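Local coordinates for chromosome-partitioning protein Spo0J (Thermus thermophilus HB27, PDB 1VZ0) that binds the plasmid centromere-like DNA site parS, stimulates the ATPase Soj and is probably involved in chromosome partitioning, at residues Met133-Gln137 / Glu138-Arg142; Leu155-Leu158 / Gln159-Pro162. All coordinates share one frame; numbering follows the deposited sequence.

Overall arrangement
Contacts 1 and 2 lie at the beginning of the first helix and at the end of the second in a helix-turn-helix. Contact 1 starts helix 137-144, the first helix of the predicted DNA-binding motif; contact 2 lies where helix 148-156, the second, gives way to the loop leading into helix 162-169. The two follow one another along the chain with centres about 19 Å apart, yet they meet where the side chain of Gln137 packs on Leu155. Both belong to the ParB DNA-binding domain. The side chain of Leu135 in contact 1 is about 14 Å from a bound magnesium ion, and that of Leu157 in contact 2 about 9 Å from a bound cobalt ion.

Contact 1 (Met133-Gln137 / Glu138-Arg142); sequences MGLTQ and EEVAR
Glu139 reaches back to the backbone of Thr136, whose N donates to OE1 of Glu139 at 3.0 Å, with an N-H...O angle of 147° and the N-H arriving from above the carboxylate plane. The glutamate CG lies beside its own backbone N (chi1 -38°), which turns the carboxylate toward the preceding loop. The first helical bonds follow: Val140 N to Thr136 O at 2.8 Å and Ala141 N to Gln137 O. Thr136 thus occupies the N-cap of helix 137-144, and the bond from its N is one half of a capping box; its hydroxyl makes no capping bond, so the reciprocal half is missing. One step earlier, Leu135 CB meets Val140 CG2 at 3.8 Å, the spacing of a hydrophobic staple, and Val140 continues onto Tyr127 and Leu130 of helix 120-132. That helix ends in a Schellman motif at Gly134, where positive phi suits glycine. Glu138 bends at chi2 (76°), bringing both carboxylate oxygens against the Thr136 methyl, with OE1 3.1 Å from CG2. An alanine in place of Glu138 would take the carboxylate away, probably leaving the Thr136 methyl less covered and Arg148 without the mate of its weak, long ion pair. The two acidic side chains at this helix start may interact favourably with the helix dipole. Ala141, which is buried, touches Val151 of helix 148-156.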
loop_
_atom_site.group_PDB
_atom_site.type_symbol
_atom_site.label_atom_id
_atom_site.label_comp_id
_atom_site.label_asym_id
_atom_site.label_seq_id
_atom_site.Cartn_x
_atom_site.Cartn_y
_atom_site.Cartn_z
ATOM N N MET C 133 -22.127 -5.968 -0.839
ATOM C CA MET C 133 -22.599 -6.568 0.390
ATOM C C MET C 133 -23.942 -5.974 0.801
ATOM O O MET C 133 -24.501 -6.336 1.829
ATOM C CB MET C 133 -21.557 -6.381 1.489
ATOM C CG MET C 133 -20.408 -7.358 1.377
ATOM S SD MET C 133 -19.159 -7.090 2.603
ATOM C CE MET C 133 -20.157 -7.098 4.122
ATOM N N GLY C 134 -24.460 -5.061 -0.011
ATOM C CA GLY C 134 -25.746 -4.468 0.300
ATOM C C GLY C 134 -25.750 -3.027 0.776
ATOM O O GLY C 134 -26.818 -2.421 0.882
ATOM N N LEU C 135 -24.581 -2.465 1.070
ATOM C CA LEU C 135 -24.536 -1.083 1.528
ATOM C C LEU C 135 -24.763 -0.076 0.418
ATOM O O LEU C 135 -24.649 -0.391 -0.770
ATOM C CB LEU C 135 -23.207 -0.760 2.205
ATOM C CG LEU C 135 -23.006 -1.258 3.634
ATOM C CD1 LEU C 135 -22.845 -2.767 3.633
ATOM C CD2 LEU C 135 -21.778 -0.591 4.231
ATOM N N THR C 136 -25.082 1.144 0.835
ATOM C CA THR C 136 -25.324 2.246 -0.075
ATOM C C THR C 136 -24.106 3.144 0.008
ATOM O O THR C 136 -23.345 3.085 0.980
ATOM C CB THR C 136 -26.542 3.077 0.358
ATOM O OG1 THR C 136 -27.575 2.205 0.822
ATOM C CG2 THR C 136 -27.070 3.897 -0.818
ATOM N N GLN C 137 -23.924 3.977 -1.010
ATOM C CA GLN C 137 -22.798 4.895 -1.036
ATOM C C GLN C 137 -22.838 5.756 0.222
ATOM O O GLN C 137 -21.800 6.114 0.777
ATOM C CB GLN C 137 -22.865 5.775 -2.290
ATOM C CG GLN C 137 -22.887 4.980 -3.592
ATOM C CD GLN C 137 -22.637 5.844 -4.810
ATOM O OE1 GLN C 137 -22.695 5.371 -5.947
ATOM N NE2 GLN C 137 -22.351 7.120 -4.580
ATOM N N GLU C 138 -24.051 6.063 0.674
ATOM C CA GLU C 138 -24.259 6.876 1.864
ATOM C C GLU C 138 -23.660 6.209 3.097
ATOM O O GLU C 138 -22.847 6.809 3.803
ATOM C CB GLU C 138 -25.758 7.121 2.084
ATOM C CG GLU C 138 -26.460 7.922 0.977
ATOM C CD GLU C 138 -26.728 7.110 -0.288
ATOM O OE1 GLU C 138 -25.763 6.688 -0.957
ATOM O OE2 GLU C 138 -27.914 6.894 -0.617
ATOM N N GLU C 139 -24.063 4.968 3.352
ATOM C CA GLU C 139 -23.571 4.212 4.504
ATOM C C GLU C 139 -22.074 3.973 4.359
ATOM O O GLU C 139 -21.323 4.032 5.336
ATOM C CB GLU C 139 -24.292 2.868 4.595
ATOM C CG GLU C 139 -25.762 2.946 4.239
ATOM C CD GLU C 139 -26.437 1.595 4.272
ATOM O OE1 GLU C 139 -25.902 0.647 3.656
ATOM O OE2 GLU C 139 -27.508 1.481 4.906
ATOM N N VAL C 140 -21.657 3.682 3.129
ATOM C CA VAL C 140 -20.254 3.452 2.815
ATOM C C VAL C 140 -19.489 4.723 3.166
ATOM O O VAL C 140 -18.501 4.689 3.902
ATOM C CB VAL C 140 -20.068 3.156 1.309
ATOM C CG1 VAL C 140 -18.589 3.151 0.949
ATOM C CG2 VAL C 140 -20.708 1.826 0.960
ATOM N N ALA C 141 -19.967 5.844 2.634
ATOM C CA ALA C 141 -19.352 7.143 2.872
ATOM C C ALA C 141 -19.280 7.418 4.366
ATOM O O ALA C 141 -18.260 7.879 4.881
ATOM C CB ALA C 141 -20.156 8.234 2.176
ATOM N N ARG C 142 -20.377 7.133 5.057
ATOM C CA ARG C 142 -20.441 7.337 6.493
ATOM C C ARG C 142 -19.408 6.466 7.182
ATOM O O ARG C 142 -18.553 6.959 7.913
ATOM C CB ARG C 142 -21.838 6.994 7.016
ATOM C CG ARG C 142 -22.903 7.972 6.565
ATOM C CD ARG C 142 -24.276 7.607 7.092
ATOM N NE ARG C 142 -25.221 8.698 6.868
ATOM C CZ ARG C 142 -26.497 8.677 7.236
ATOM N NH1 ARG C 142 -27.274 9.725 6.988
ATOM N NH2 ARG C 142 -26.997 7.611 7.845
#

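Contact 2 (Leu155-Leu158 / Gln159-Pro162); sequences LRLL and QLPP
Arg156 and Gln159 bring their flat ends together at a steep angle, the guanidinium and amide planes being 70° apart. Arg156 NH2 stands 3.9 Å from Gln159 NE2, a contact between two nitrogens that implies no bond. The arginine chain folds at chi3 (59°), while Gln159 places CG between its backbone N and carbonyl carbon (chi1 47°), the crowded position; its exact pose is doubtful, because CG is modelled too close to Arg156 O. Arg156 also touches a crystal neighbour, which may influence its pose. Leu157 and Leu160 make the apolar counterpart: their side chains slant across each other, CD2 of Leu157 lying 4.2 Å from CD1 of Leu160. The base of the Leu160 side chain lies against the Leu157 carbonyl, with CB 3.3 Å from Leu157 O. The backbone draws tight here, where the second helix of the helix-turn-helix runs out into the loop. Leu158 N bonds to Leu155 O and Leu160 N to Leu157 O, each at 3.0 Å, both with the three-residue spacing of a 3-10 turn. Both Leu157 and Leu160 face Ala178 of helix 175-183, while Leu158 turns instead to Gln128 of helix 120-132. Beyond them, Pro161 takes the N-cap position of helix 162-169, and Pro162 packs on Ser53 of the second subunit.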
loop_
_atom_site.group_PDB
_atom_site.type_symbol
_atom_site.label_atom_id
_atom_site.label_comp_id
_atom_site.label_asym_id
_atom_site.label_seq_id
_atom_site.Cartn_x
_atom_site.Cartn_y
_atom_site.Cartn_z
ATOM N N LEU C 155 -15.512 4.882 -7.527
ATOM C CA LEU C 155 -16.075 3.728 -8.230
ATOM C C LEU C 155 -15.926 3.822 -9.750
ATOM O O LEU C 155 -15.737 2.807 -10.425
ATOM C CB LEU C 155 -17.560 3.565 -7.885
ATOM C CG LEU C 155 -17.866 3.153 -6.441
ATOM C CD1 LEU C 155 -19.358 3.272 -6.173
ATOM C CD2 LEU C 155 -17.377 1.733 -6.201
ATOM N N ARG C 156 -16.024 5.035 -10.288
ATOM C CA ARG C 156 -15.886 5.242 -11.727
ATOM C C ARG C 156 -14.552 4.721 -12.260
ATOM O O ARG C 156 -14.467 4.284 -13.405
ATOM C CB ARG C 156 -16.029 6.730 -12.074
ATOM C CG ARG C 156 -17.466 7.218 -12.105
ATOM C CD ARG C 156 -17.547 8.747 -12.192
ATOM N NE ARG C 156 -16.897 9.305 -13.379
ATOM C CZ ARG C 156 -17.218 8.997 -14.635
ATOM N NH1 ARG C 156 -16.572 9.566 -15.646
ATOM N NH2 ARG C 156 -18.178 8.111 -14.886
ATOM N N LEU C 157 -13.510 4.775 -11.435
ATOM C CA LEU C 157 -12.196 4.303 -11.868
ATOM C C LEU C 157 -12.236 2.849 -12.316
ATOM O O LEU C 157 -11.489 2.451 -13.200
ATOM C CB LEU C 157 -11.163 4.443 -10.739
ATOM C CG LEU C 157 -10.807 5.855 -10.287
ATOM C CD1 LEU C 157 -9.979 5.783 -9.020
ATOM C CD2 LEU C 157 -10.055 6.575 -11.399
ATOM N N LEU C 158 -13.115 2.060 -11.704
ATOM C CA LEU C 158 -13.211 0.646 -12.035
ATOM C C LEU C 158 -13.656 0.310 -13.453
ATOM O O LEU C 158 -13.656 -0.857 -13.833
ATOM C CB LEU C 158 -14.105 -0.074 -11.026
ATOM C CG LEU C 158 -13.555 -0.012 -9.596
ATOM C CD1 LEU C 158 -14.459 -0.792 -8.671
ATOM C CD2 LEU C 158 -12.140 -0.573 -9.554
ATOM N N GLN C 159 -14.041 1.300 -14.247
ATOM C CA GLN C 159 -14.415 0.975 -15.607
ATOM C C GLN C 159 -13.250 1.212 -16.549
ATOM O O GLN C 159 -13.379 1.079 -17.765
ATOM C CB GLN C 159 -15.655 1.756 -16.042
ATOM C CG GLN C 159 -15.650 3.220 -15.749
ATOM C CD GLN C 159 -17.045 3.818 -15.839
ATOM O OE1 GLN C 159 -17.944 3.427 -15.093
ATOM N NE2 GLN C 159 -17.233 4.766 -16.757
ATOM N N LEU C 160 -12.094 1.545 -15.977
ATOM C CA LEU C 160 -10.898 1.778 -16.783
ATOM C C LEU C 160 -10.222 0.436 -17.075
ATOM O O LEU C 160 -10.370 -0.524 -16.326
ATOM C CB LEU C 160 -9.912 2.709 -16.048
ATOM C CG LEU C 160 -10.217 4.217 -15.965
ATOM C CD1 LEU C 160 -9.160 4.917 -15.108
ATOM C CD2 LEU C 160 -10.218 4.829 -17.365
ATOM N N PRO C 161 -9.500 0.344 -18.188
ATOM C CA PRO C 161 -8.836 -0.930 -18.482
ATOM C C PRO C 161 -7.748 -1.216 -17.437
ATOM O O PRO C 161 -7.153 -0.292 -16.879
ATOM C CB PRO C 161 -8.270 -0.711 -19.883
ATOM C CG PRO C 161 -8.100 0.789 -19.965
ATOM C CD PRO C 161 -9.323 1.314 -19.278
ATOM N N PRO C 162 -7.496 -2.501 -17.140
ATOM C CA PRO C 162 -6.482 -2.912 -16.159
ATOM C C PRO C 162 -5.141 -2.162 -16.257
ATOM O O PRO C 162 -4.621 -1.692 -15.246
ATOM C CB PRO C 162 -6.335 -4.412 -16.420
ATOM C CG PRO C 162 -7.732 -4.808 -16.834
ATOM C CD PRO C 162 -8.141 -3.674 -17.762
#